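Local coordinates for M152 protein (Murid herpesvirus 1, PDB 4G59), which probably helps the virus escape immune recognition as an MHC class I-like immunoevasin that keeps class I molecules and RAE-1 stress ligands from the surface of infected cells, at residues Lys57-Pro60 / Trp61-Val64; Ser71-Phe74 / Val75-Arg79; Gln165-Trp168 / Thr169-Arg173. One frame throughout, in Å; residues are numbered along the deposited sequence.

Contact 1. Residues Lys57-Pro60 / Trp61-Val64; sequences KHFP and WMNV. With NAG (2-acetamido-2-deoxy-beta-D-glucopyranose), chain E.
Phe59 and Met62 close a type I beta turn through the bond from Met62 N to Phe59 O, 2.8 Å long with an N-H...O angle of 158°. The same carbonyl oxygen also accepts from His58 ND1 at 2.9 Å, and the two donors approach from opposite faces of the carbonyl plane. That acceptor lies close to the imidazole plane, which helps set the turn of the ring, while CB of His58 lies 3.9 Å from Met62 SD as the two side chains run past each other. On the other flank of the turn, Phe59 CB sits over one face of the Trp61 indole, 3.7 Å from the centroid of the five-membered ring, a CH-pi contact. The Phe59 ring and the six-membered ring of Trp61 are tilted by only 15° but displaced along their planes, with little overlap. Trp61 CG stands between its backbone N and carbonyl carbon (chi1 39°), bringing the indole back beside Phe59. Around this turn, Trp61 packs on Lys174, Ile175 and Met178 of helix 161-178, and Met62 on Phe48 of strand 48-50. Asn63, next in the chain, points away and carries an N-linked glycan, its ND2 bonded to C1 of NAG at 1.4 Å.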
ATOM      1  N   LYS B  57     -13.572  -5.692  -5.527  1.00 43.94           N
ATOM      2  CA  LYS B  57     -12.682  -5.863  -6.664  1.00 38.12           C
ATOM      3  C   LYS B  57     -12.423  -7.345  -6.872  1.00 35.73           C
ATOM      4  O   LYS B  57     -11.982  -8.043  -5.962  1.00 41.80           O
ATOM      5  CB  LYS B  57     -11.375  -5.097  -6.433  1.00 36.17           C
ATOM      6  CG  LYS B  57     -11.566  -3.574  -6.388  1.00 37.88           C
ATOM      7  CD  LYS B  57     -10.251  -2.819  -6.163  1.00 36.28           C
ATOM      8  CE  LYS B  57     -10.492  -1.311  -6.172  1.00 35.19           C
ATOM      9  NZ  LYS B  57      -9.307  -0.503  -5.751  1.00 34.99           N
ATOM     10  N   HIS B  58     -12.739  -7.828  -8.062  1.00 36.31           N
ATOM     11  CA  HIS B  58     -12.519  -9.221  -8.419  1.00 36.37           C
ATOM     12  C   HIS B  58     -12.382  -9.320  -9.939  1.00 39.58           C
ATOM     13  O   HIS B  58     -12.397  -8.306 -10.640  1.00 37.30           O
ATOM     14  CB  HIS B  58     -13.670 -10.104  -7.919  1.00 41.98           C
ATOM     15  CG  HIS B  58     -14.985  -9.809  -8.572  1.00 39.76           C
ATOM     16  ND1 HIS B  58     -15.400 -10.436  -9.727  1.00 45.24           N
ATOM     17  CD2 HIS B  58     -15.972  -8.951  -8.230  1.00 46.59           C
ATOM     18  CE1 HIS B  58     -16.594  -9.975 -10.070  1.00 42.57           C
ATOM     19  NE2 HIS B  58     -16.957  -9.066  -9.185  1.00 47.99           N
ATOM     20  N   PHE B  59     -12.249 -10.538 -10.449  1.00 38.58           N
ATOM     21  CA  PHE B  59     -12.078 -10.712 -11.875  1.00 36.91           C
ATOM     22  C   PHE B  59     -13.354 -11.272 -12.493  1.00 40.59           C
ATOM     23  O   PHE B  59     -14.106 -11.968 -11.813  1.00 42.47           O
ATOM     24  CB  PHE B  59     -10.820 -11.546 -12.140  1.00 38.16           C
ATOM     25  CG  PHE B  59      -9.559 -10.839 -11.705  1.00 37.59           C
ATOM     26  CD1 PHE B  59      -8.833 -10.073 -12.612  1.00 35.66           C
ATOM     27  CD2 PHE B  59      -9.149 -10.870 -10.378  1.00 32.81           C
ATOM     28  CE1 PHE B  59      -7.701  -9.389 -12.210  1.00 36.87           C
ATOM     29  CE2 PHE B  59      -8.025 -10.177  -9.966  1.00 32.52           C
ATOM     30  CZ  PHE B  59      -7.300  -9.439 -10.874  1.00 34.45           C
ATOM     31  N   PRO B  60     -13.617 -10.935 -13.769  1.00 38.15           N
ATOM     32  CA  PRO B  60     -14.912 -11.222 -14.404  1.00 41.78           C
ATOM     33  C   PRO B  60     -15.218 -12.713 -14.507  1.00 44.64           C
ATOM     34  O   PRO B  60     -16.389 -13.074 -14.677  1.00 48.54           O
ATOM     35  CB  PRO B  60     -14.774 -10.597 -15.809  1.00 41.81           C
ATOM     36  CG  PRO B  60     -13.284 -10.463 -16.043  1.00 38.99           C
ATOM     37  CD  PRO B  60     -12.705 -10.203 -14.667  1.00 36.86           C
ATOM     38  N   TRP B  61     -14.187 -13.551 -14.412  1.00 40.08           N
ATOM     39  CA  TRP B  61     -14.371 -14.999 -14.392  1.00 38.65           C
ATOM     40  C   TRP B  61     -14.683 -15.542 -13.002  1.00 45.70           C
ATOM     41  O   TRP B  61     -14.764 -16.767 -12.831  1.00 49.31           O
ATOM     42  CB  TRP B  61     -13.135 -15.738 -14.943  1.00 38.41           C
ATOM     43  CG  TRP B  61     -11.819 -15.133 -14.547  1.00 38.44           C
ATOM     44  CD1 TRP B  61     -11.090 -14.245 -15.274  1.00 32.71           C
ATOM     45  CD2 TRP B  61     -11.076 -15.372 -13.337  1.00 34.93           C
ATOM     46  NE1 TRP B  61      -9.940 -13.911 -14.599  1.00 36.06           N
ATOM     47  CE2 TRP B  61      -9.903 -14.589 -13.408  1.00 37.77           C
ATOM     48  CE3 TRP B  61     -11.287 -16.164 -12.206  1.00 39.86           C
ATOM     49  CZ2 TRP B  61      -8.936 -14.575 -12.382  1.00 36.20           C
ATOM     50  CZ3 TRP B  61     -10.313 -16.147 -11.171  1.00 38.59           C
ATOM     51  CH2 TRP B  61      -9.160 -15.355 -11.277  1.00 34.32           C
ATOM     52  N   MET B  62     -14.823 -14.666 -12.004  1.00 43.61           N
ATOM     53  CA  MET B  62     -15.228 -15.117 -10.667  1.00 46.40           C
ATOM     54  C   MET B  62     -16.691 -14.773 -10.422  1.00 49.55           C
ATOM     55  O   MET B  62     -17.122 -13.639 -10.656  1.00 43.73           O
ATOM     56  CB  MET B  62     -14.421 -14.433  -9.562  1.00 44.95           C
ATOM     57  CG  MET B  62     -12.945 -14.735  -9.513  1.00 44.49           C
ATOM     58  SD  MET B  62     -12.089 -13.613  -8.369  1.00 48.28           S
ATOM     59  CE  MET B  62     -12.827 -14.200  -6.824  1.00 32.25           C
ATOM     60  N   ASN B  63     -17.429 -15.727  -9.870  1.00 57.45           N
ATOM     61  CA  ASN B  63     -18.767 -15.437  -9.408  1.00 67.89           C
ATOM     62  C   ASN B  63     -18.625 -15.146  -7.920  1.00 63.86           C
ATOM     63  O   ASN B  63     -18.368 -16.046  -7.122  1.00 62.17           O
ATOM     64  CB  ASN B  63     -19.691 -16.633  -9.634  1.00 87.56           C
ATOM     65  CG  ASN B  63     -21.111 -16.366  -9.173  1.00 87.56           C
ATOM     66  OD1 ASN B  63     -21.427 -15.277  -8.693  1.00 87.56           O
ATOM     67  ND2 ASN B  63     -21.976 -17.363  -9.317  1.00 87.56           N
ATOM     68  N   VAL B  64     -18.792 -13.880  -7.555  1.00 61.93           N
ATOM     69  CA  VAL B  64     -18.664 -13.449  -6.160  1.00 63.86           C
ATOM     70  C   VAL B  64     -19.750 -14.046  -5.253  1.00 63.87           C
ATOM     71  O   VAL B  64     -19.479 -14.427  -4.104  1.00 61.30           O
ATOM     72  CB  VAL B  64     -18.614 -11.899  -6.052  1.00 59.31           C
ATOM     73  CG1 VAL B  64     -19.780 -11.265  -6.807  1.00 59.11           C
ATOM     74  CG2 VAL B  64     -18.590 -11.449  -4.598  1.00 52.19           C
TER
HETATM   75  C1  NAG E 401     -23.303 -17.238  -9.060  1.00 86.85           C
HETATM   76  C2  NAG E 401     -24.426 -17.270  -8.031  1.00 84.59           C
HETATM   77  C3  NAG E 401     -25.741 -17.585  -8.728  1.00 81.16           C
HETATM   78  C4  NAG E 401     -25.950 -16.547  -9.814  1.00 87.25           C
HETATM   79  C5  NAG E 401     -24.765 -16.605 -10.767  1.00 83.48           C
HETATM   80  C6  NAG E 401     -24.944 -15.637 -11.929  1.00 81.70           C
HETATM   81  C7  NAG E 401     -24.883 -19.354  -6.869  1.00 89.50           C
HETATM   82  C8  NAG E 401     -24.480 -20.298  -5.775  1.00 81.44           C
HETATM   83  N2  NAG E 401     -24.141 -18.260  -7.010  1.00 89.83           N
HETATM   84  O3  NAG E 401     -26.800 -17.523  -7.802  1.00 83.30           O
HETATM   85  O4  NAG E 401     -27.141 -16.823 -10.516  1.00 87.37           O
HETATM   86  O5  NAG E 401     -23.602 -16.268 -10.044  1.00 85.81           O
HETATM   87  O6  NAG E 401     -23.818 -15.704 -12.775  1.00 90.19           O
HETATM   88  O7  NAG E 401     -25.852 -19.606  -7.585  1.00 88.56           O

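Contact 2. Residues Ser71-Phe74 / Val75-Arg79; sequences SAFF and VEQER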
ATOM      1  N   SER B  71     -16.726 -15.229   2.397  1.00 41.08           N
ATOM      2  CA  SER B  71     -17.514 -14.091   2.905  1.00 43.51           C
ATOM      3  C   SER B  71     -17.892 -14.298   4.357  1.00 41.97           C
ATOM      4  O   SER B  71     -17.768 -13.382   5.175  1.00 43.74           O
ATOM      5  CB  SER B  71     -18.773 -13.863   2.073  1.00 47.32           C
ATOM      6  OG  SER B  71     -18.542 -12.900   1.069  1.00 53.30           O
ATOM      7  N   ALA B  72     -18.321 -15.513   4.685  1.00 40.08           N
ATOM      8  CA  ALA B  72     -18.632 -15.838   6.070  1.00 41.02           C
ATOM      9  C   ALA B  72     -17.385 -15.731   6.960  1.00 40.05           C
ATOM     10  O   ALA B  72     -17.486 -15.314   8.102  1.00 43.11           O
ATOM     11  CB  ALA B  72     -19.289 -17.215   6.188  1.00 41.53           C
ATOM     12  N   PHE B  73     -16.217 -16.099   6.443  1.00 43.46           N
ATOM     13  CA  PHE B  73     -14.975 -15.991   7.212  1.00 40.93           C
ATOM     14  C   PHE B  73     -14.674 -14.529   7.546  1.00 42.25           C
ATOM     15  O   PHE B  73     -14.312 -14.189   8.685  1.00 43.28           O
ATOM     16  CB  PHE B  73     -13.807 -16.619   6.429  1.00 41.77           C
ATOM     17  CG  PHE B  73     -12.462 -16.537   7.141  1.00 35.81           C
ATOM     18  CD1 PHE B  73     -12.109 -17.462   8.110  1.00 35.27           C
ATOM     19  CD2 PHE B  73     -11.546 -15.536   6.821  1.00 38.84           C
ATOM     20  CE1 PHE B  73     -10.867 -17.387   8.767  1.00 36.70           C
ATOM     21  CE2 PHE B  73     -10.289 -15.461   7.474  1.00 35.52           C
ATOM     22  CZ  PHE B  73      -9.962 -16.387   8.436  1.00 34.44           C
ATOM     23  N   PHE B  74     -14.843 -13.666   6.551  1.00 37.43           N
ATOM     24  CA  PHE B  74     -14.577 -12.245   6.726  1.00 39.52           C
ATOM     25  C   PHE B  74     -15.604 -11.589   7.621  1.00 41.41           C
ATOM     26  O   PHE B  74     -15.270 -10.669   8.376  1.00 42.76           O
ATOM     27  CB  PHE B  74     -14.544 -11.517   5.382  1.00 36.89           C
ATOM     28  CG  PHE B  74     -13.324 -11.814   4.564  1.00 36.26           C
ATOM     29  CD1 PHE B  74     -12.060 -11.819   5.150  1.00 36.18           C
ATOM     30  CD2 PHE B  74     -13.440 -12.083   3.198  1.00 38.81           C
ATOM     31  CE1 PHE B  74     -10.925 -12.089   4.392  1.00 33.54           C
ATOM     32  CE2 PHE B  74     -12.313 -12.346   2.424  1.00 35.32           C
ATOM     33  CZ  PHE B  74     -11.058 -12.359   3.026  1.00 38.37           C
ATOM     34  N   VAL B  75     -16.858 -12.035   7.513  1.00 42.26           N
ATOM     35  CA  VAL B  75     -17.898 -11.590   8.443  1.00 37.85           C
ATOM     36  C   VAL B  75     -17.487 -11.937   9.867  1.00 37.82           C
ATOM     37  O   VAL B  75     -17.660 -11.127  10.781  1.00 38.21           O
ATOM     38  CB  VAL B  75     -19.294 -12.147   8.079  1.00 42.11           C
ATOM     39  CG1 VAL B  75     -20.252 -12.059   9.267  1.00 38.68           C
ATOM     40  CG2 VAL B  75     -19.853 -11.383   6.896  1.00 35.66           C
ATOM     41  N   GLU B  76     -16.894 -13.116  10.042  1.00 35.38           N
ATOM     42  CA  GLU B  76     -16.394 -13.504  11.358  1.00 35.60           C
ATOM     43  C   GLU B  76     -15.254 -12.607  11.801  1.00 40.19           C
ATOM     44  O   GLU B  76     -15.228 -12.184  12.955  1.00 45.55           O
ATOM     45  CB  GLU B  76     -15.965 -14.972  11.397  1.00 36.70           C
ATOM     46  CG  GLU B  76     -15.195 -15.391  12.666  1.00 44.58           C
ATOM     47  CD  GLU B  76     -15.988 -15.220  13.974  1.00 46.09           C
ATOM     48  OE1 GLU B  76     -17.216 -15.000  13.916  1.00 46.45           O
ATOM     49  OE2 GLU B  76     -15.376 -15.304  15.065  1.00 43.78           O
ATOM     50  N   GLN B  77     -14.318 -12.300  10.897  1.00 43.57           N
ATOM     51  CA  GLN B  77     -13.191 -11.438  11.270  1.00 42.51           C
ATOM     52  C   GLN B  77     -13.688 -10.065  11.703  1.00 39.55           C
ATOM     53  O   GLN B  77     -13.116  -9.457  12.594  1.00 41.63           O
ATOM     54  CB  GLN B  77     -12.158 -11.284  10.141  1.00 40.06           C
ATOM     55  CG  GLN B  77     -11.517 -12.581   9.649  1.00 41.42           C
ATOM     56  CD  GLN B  77     -10.965 -13.463  10.757  1.00 41.04           C
ATOM     57  OE1 GLN B  77     -10.176 -13.026  11.599  1.00 36.46           O
ATOM     58  NE2 GLN B  77     -11.366 -14.728  10.741  1.00 39.65           N
ATOM     59  N   GLU B  78     -14.764  -9.585  11.093  1.00 39.15           N
ATOM     60  CA  GLU B  78     -15.268  -8.268  11.450  1.00 38.69           C
ATOM     61  C   GLU B  78     -15.784  -8.233  12.894  1.00 46.40           C
ATOM     62  O   GLU B  78     -15.446  -7.325  13.668  1.00 47.39           O
ATOM     63  CB  GLU B  78     -16.310  -7.779  10.435  1.00 40.20           C
ATOM     64  CG  GLU B  78     -15.692  -7.428   9.091  1.00 38.12           C
ATOM     65  CD  GLU B  78     -16.616  -6.677   8.174  1.00 43.63           C
ATOM     66  OE1 GLU B  78     -16.301  -6.596   6.972  1.00 46.99           O
ATOM     67  OE2 GLU B  78     -17.639  -6.140   8.640  1.00 48.92           O
ATOM     68  N   ARG B  79     -16.587  -9.236  13.245  1.00 43.24           N
ATOM     69  CA  ARG B  79     -16.995  -9.472  14.621  1.00 42.38           C
ATOM     70  C   ARG B  79     -15.791  -9.678  15.548  1.00 45.40           C
ATOM     71  O   ARG B  79     -15.664  -8.997  16.562  1.00 46.26           O
ATOM     72  CB  ARG B  79     -17.906 -10.701  14.699  1.00 41.93           C
ATOM     73  CG  ARG B  79     -18.739 -10.750  15.962  1.00 39.90           C
ATOM     74  CD  ARG B  79     -19.190 -12.152  16.309  1.00 45.48           C
ATOM     75  NE  ARG B  79     -18.088 -13.113  16.339  1.00 52.01           N
ATOM     76  CZ  ARG B  79     -17.242 -13.259  17.353  1.00 45.80           C
ATOM     77  NH1 ARG B  79     -17.359 -12.499  18.427  1.00 52.73           N
ATOM     78  NH2 ARG B  79     -16.272 -14.160  17.290  1.00 48.56           N
TER
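Phe73 and Gln77, one turn apart on alpha helix 68-89, form the tight inner side of this contact, in the first long helix of an MHC class I-like platform. Gln77 lays its amide nitrogen over one face of the Phe73 ring, offset toward the rim, with NE2 3.2 Å from Phe73 CZ; ring and amide planes are 30° apart. The glutamine chain bends at chi2 (-50°), folding the amide back over the phenyl group. The amide is buried but held at both ends: OE1 bonds to Tyr99 OH and NE2 to Ser152 O, which together fix its rotation. Phe73 also meets Tyr99 edge-to-face, whereas Phe74 turns to the sheet beneath, stacking on His37 and touching Phe25 and Ile39. Regular i to i+4 bonds join the turns, such as Val75 N to Ser71 O at 2.8 Å and Gln77 N to Phe73 O at 2.9 Å. The outward side is looser, with Val75 and Arg79 exposed. Val75 rests its side chain on backbone oxygens of the preceding turn, CG2 lying 3.4 Å from Ser71 O. Glu76 lies between the two sides: it touches Ile156 of helix 154-158, its OE2 bonds to Ser152 OG, and its carboxylate also reaches along the helix to Arg79. That arginine grips it side-on: NE donates to Glu76 OE1 at 3.2 Å and NH2 to Glu76 OE2 at 2.7 Å, both on the syn side.

Contact 3. Residues Gln165-Trp168 / Thr169-Arg173; sequences QKRW and TSFCR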
ATOM      1  N   GLN B 165     -10.352 -25.860  -1.620  1.00 44.96           N
ATOM      2  CA  GLN B 165      -9.260 -26.351  -2.448  1.00 47.50           C
ATOM      3  C   GLN B 165      -9.720 -26.429  -3.902  1.00 45.86           C
ATOM      4  O   GLN B 165      -8.996 -26.038  -4.814  1.00 47.33           O
ATOM      5  CB  GLN B 165      -8.790 -27.727  -1.969  1.00 49.52           C
ATOM      6  CG  GLN B 165      -7.821 -28.419  -2.918  1.00 39.89           C
ATOM      7  CD  GLN B 165      -6.392 -27.923  -2.774  1.00 47.10           C
ATOM      8  OE1 GLN B 165      -6.021 -27.276  -1.781  1.00 47.99           O
ATOM      9  NE2 GLN B 165      -5.574 -28.229  -3.768  1.00 51.26           N
ATOM     10  N   LYS B 166     -10.939 -26.902  -4.119  1.00 46.77           N
ATOM     11  CA  LYS B 166     -11.430 -27.034  -5.482  1.00 40.91           C
ATOM     12  C   LYS B 166     -11.627 -25.660  -6.113  1.00 44.09           C
ATOM     13  O   LYS B 166     -11.164 -25.406  -7.233  1.00 44.31           O
ATOM     14  CB  LYS B 166     -12.738 -27.809  -5.516  1.00 38.41           C
ATOM     15  CG  LYS B 166     -13.163 -28.203  -6.903  1.00 34.62           C
ATOM     16  CD  LYS B 166     -14.575 -28.740  -6.903  1.00 41.75           C
ATOM     17  CE  LYS B 166     -14.948 -29.315  -8.251  1.00 44.07           C
ATOM     18  NZ  LYS B 166     -16.366 -29.013  -8.577  1.00 58.90           N
ATOM     19  N   ARG B 167     -12.301 -24.771  -5.390  1.00 36.57           N
ATOM     20  CA  ARG B 167     -12.632 -23.467  -5.943  1.00 37.62           C
ATOM     21  C   ARG B 167     -11.376 -22.646  -6.226  1.00 40.62           C
ATOM     22  O   ARG B 167     -11.269 -22.009  -7.286  1.00 40.29           O
ATOM     23  CB  ARG B 167     -13.604 -22.703  -5.039  1.00 36.77           C
ATOM     24  CG  ARG B 167     -13.763 -21.254  -5.433  1.00 38.33           C
ATOM     25  CD  ARG B 167     -15.066 -20.646  -4.965  1.00 42.75           C
ATOM     26  NE  ARG B 167     -15.220 -20.722  -3.520  1.00 54.32           N
ATOM     27  CZ  ARG B 167     -16.314 -21.163  -2.913  1.00 49.63           C
ATOM     28  NH1 ARG B 167     -17.347 -21.559  -3.639  1.00 46.42           N
ATOM     29  NH2 ARG B 167     -16.370 -21.207  -1.589  1.00 46.72           N
ATOM     30  N   TRP B 168     -10.415 -22.677  -5.305  1.00 35.65           N
ATOM     31  CA  TRP B 168      -9.215 -21.864  -5.493  1.00 40.16           C
ATOM     32  C   TRP B 168      -8.208 -22.483  -6.464  1.00 42.13           C
ATOM     33  O   TRP B 168      -7.429 -21.769  -7.089  1.00 41.45           O
ATOM     34  CB  TRP B 168      -8.611 -21.444  -4.144  1.00 36.41           C
ATOM     35  CG  TRP B 168      -9.523 -20.462  -3.491  1.00 41.79           C
ATOM     36  CD1 TRP B 168     -10.526 -20.735  -2.607  1.00 40.53           C
ATOM     37  CD2 TRP B 168      -9.577 -19.052  -3.737  1.00 41.16           C
ATOM     38  NE1 TRP B 168     -11.185 -19.578  -2.270  1.00 38.69           N
ATOM     39  CE2 TRP B 168     -10.622 -18.530  -2.949  1.00 43.28           C
ATOM     40  CE3 TRP B 168      -8.836 -18.182  -4.537  1.00 38.48           C
ATOM     41  CZ2 TRP B 168     -10.952 -17.167  -2.951  1.00 40.01           C
ATOM     42  CZ3 TRP B 168      -9.160 -16.825  -4.533  1.00 39.41           C
ATOM     43  CH2 TRP B 168     -10.212 -16.334  -3.751  1.00 36.32           C
ATOM     44  N   THR B 169      -8.242 -23.806  -6.615  1.00 45.46           N
ATOM     45  CA  THR B 169      -7.423 -24.457  -7.643  1.00 43.69           C
ATOM     46  C   THR B 169      -7.941 -24.046  -9.014  1.00 37.54           C
ATOM     47  O   THR B 169      -7.170 -23.749  -9.918  1.00 41.43           O
ATOM     48  CB  THR B 169      -7.415 -25.981  -7.485  1.00 43.90           C
ATOM     49  OG1 THR B 169      -6.710 -26.319  -6.281  1.00 39.88           O
ATOM     50  CG2 THR B 169      -6.754 -26.653  -8.698  1.00 44.43           C
ATOM     51  N   SER B 170      -9.257 -23.990  -9.141  1.00 38.56           N
ATOM     52  CA  SER B 170      -9.922 -23.538 -10.360  1.00 35.01           C
ATOM     53  C   SER B 170      -9.582 -22.072 -10.686  1.00 38.88           C
ATOM     54  O   SER B 170      -9.364 -21.704 -11.851  1.00 40.62           O
ATOM     55  CB  SER B 170     -11.428 -23.744 -10.195  1.00 35.42           C
ATOM     56  OG  SER B 170     -12.162 -22.935 -11.089  1.00 46.25           O
ATOM     57  N   PHE B 171      -9.520 -21.228  -9.665  1.00 38.58           N
ATOM     58  CA  PHE B 171      -9.181 -19.832  -9.901  1.00 37.02           C
ATOM     59  C   PHE B 171      -7.723 -19.725 -10.296  1.00 36.55           C
ATOM     60  O   PHE B 171      -7.366 -18.961 -11.196  1.00 38.12           O
ATOM     61  CB  PHE B 171      -9.431 -18.993  -8.655  1.00 35.10           C
ATOM     62  CG  PHE B 171     -10.881 -18.845  -8.301  1.00 35.43           C
ATOM     63  CD1 PHE B 171     -11.864 -19.129  -9.229  1.00 31.49           C
ATOM     64  CD2 PHE B 171     -11.255 -18.413  -7.034  1.00 34.83           C
ATOM     65  CE1 PHE B 171     -13.206 -18.980  -8.897  1.00 35.63           C
ATOM     66  CE2 PHE B 171     -12.583 -18.258  -6.698  1.00 33.95           C
ATOM     67  CZ  PHE B 171     -13.561 -18.542  -7.622  1.00 36.39           C
ATOM     68  N   CYS B 172      -6.879 -20.493  -9.612  1.00 34.24           N
ATOM     69  CA  CYS B 172      -5.456 -20.529  -9.950  1.00 35.83           C
ATOM     70  C   CYS B 172      -5.208 -20.966 -11.397  1.00 33.43           C
ATOM     71  O   CYS B 172      -4.392 -20.365 -12.089  1.00 33.63           O
ATOM     72  CB  CYS B 172      -4.670 -21.429  -8.993  1.00 37.05           C
ATOM     73  SG  CYS B 172      -2.895 -21.161  -9.070  1.00 44.48           S
ATOM     74  N   ARG B 173      -5.890 -22.024 -11.831  1.00 34.97           N
ATOM     75  CA  ARG B 173      -5.700 -22.546 -13.179  1.00 35.01           C
ATOM     76  C   ARG B 173      -6.176 -21.548 -14.241  1.00 32.66           C
ATOM     77  O   ARG B 173      -5.562 -21.439 -15.317  1.00 32.36           O
ATOM     78  CB  ARG B 173      -6.425 -23.888 -13.349  1.00 37.27           C
ATOM     79  CG  ARG B 173      -5.927 -25.077 -12.495  1.00 36.80           C
ATOM     80  CD  ARG B 173      -6.770 -26.300 -12.892  1.00 49.66           C
ATOM     81  NE  ARG B 173      -6.790 -27.486 -12.021  1.00 49.47           N
ATOM     82  CZ  ARG B 173      -5.726 -28.109 -11.524  1.00 52.60           C
ATOM     83  NH1 ARG B 173      -4.486 -27.642 -11.711  1.00 55.00           N
ATOM     84  NH2 ARG B 173      -5.907 -29.194 -10.789  1.00 54.13           N
TER
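Gln165 O is gripped twice by Thr169, by its hydroxyl OG1 at 2.7 Å and by its backbone N at 3.0 Å, one on each side of the carbonyl plane. Thr169 OG1 lies anti to its own carbonyl carbon (chi1 -68°), which turns the hydroxyl back toward the preceding turn. One residue further along in each turn, Ser170 N bonds to Lys166 O at 3.0 Å. On the inner side, the edge of Phe171 points at the face of the Trp168 indole: Phe171 CD2 is 3.5 Å from Trp168 CE3, and the planes stand at 86°, a T-shaped pair. Both belong to helix 161-178, which with helix 68-89 lies on the eight-stranded antiparallel sheet of the MHC class I-like platform. Across to that other helix, Trp168 NE1 bonds to Glu70 OE1 and Arg167 NH2 forms a salt bridge with Glu70 OE2, so one carboxylate joins both side chains. The aliphatic part of Arg167 runs alongside Phe171 in the same direction, with CG 3.5 Å from Phe171 CE2, while Arg167 O lies over a face of that ring. Cys172 N bonds to Trp168 O at 2.9 Å, and Cys172 SG forms a disulfide with Cys18 SG.

Overall arrangement
Contacts 2 and 3 each join successive turns of one long platform helix, 68-89 and 161-178, whereas contact 1 is a loop turn between strand 56-57 and the first helix. Contacts 1 and 3 touch: Trp61 CZ3 lies 3.9 Å from Phe171 CD1. Contact 2 stands apart, its centre about 19 Å from that of contact 1 and about 21 Å from that of contact 3. Both helical contacts have a buried face (Phe73, Phe74, Gln77; Trp168, Phe171, Cys172) and an exposed one (Val75, Arg79; Lys166, Ser170, Arg173); contact 1 buries Phe59 and Met62, leaving Trp61 partly and Pro60 fully exposed. Shared carbonyl acceptors mark contacts 1 and 3, a buried amide and an ion pair contact 2.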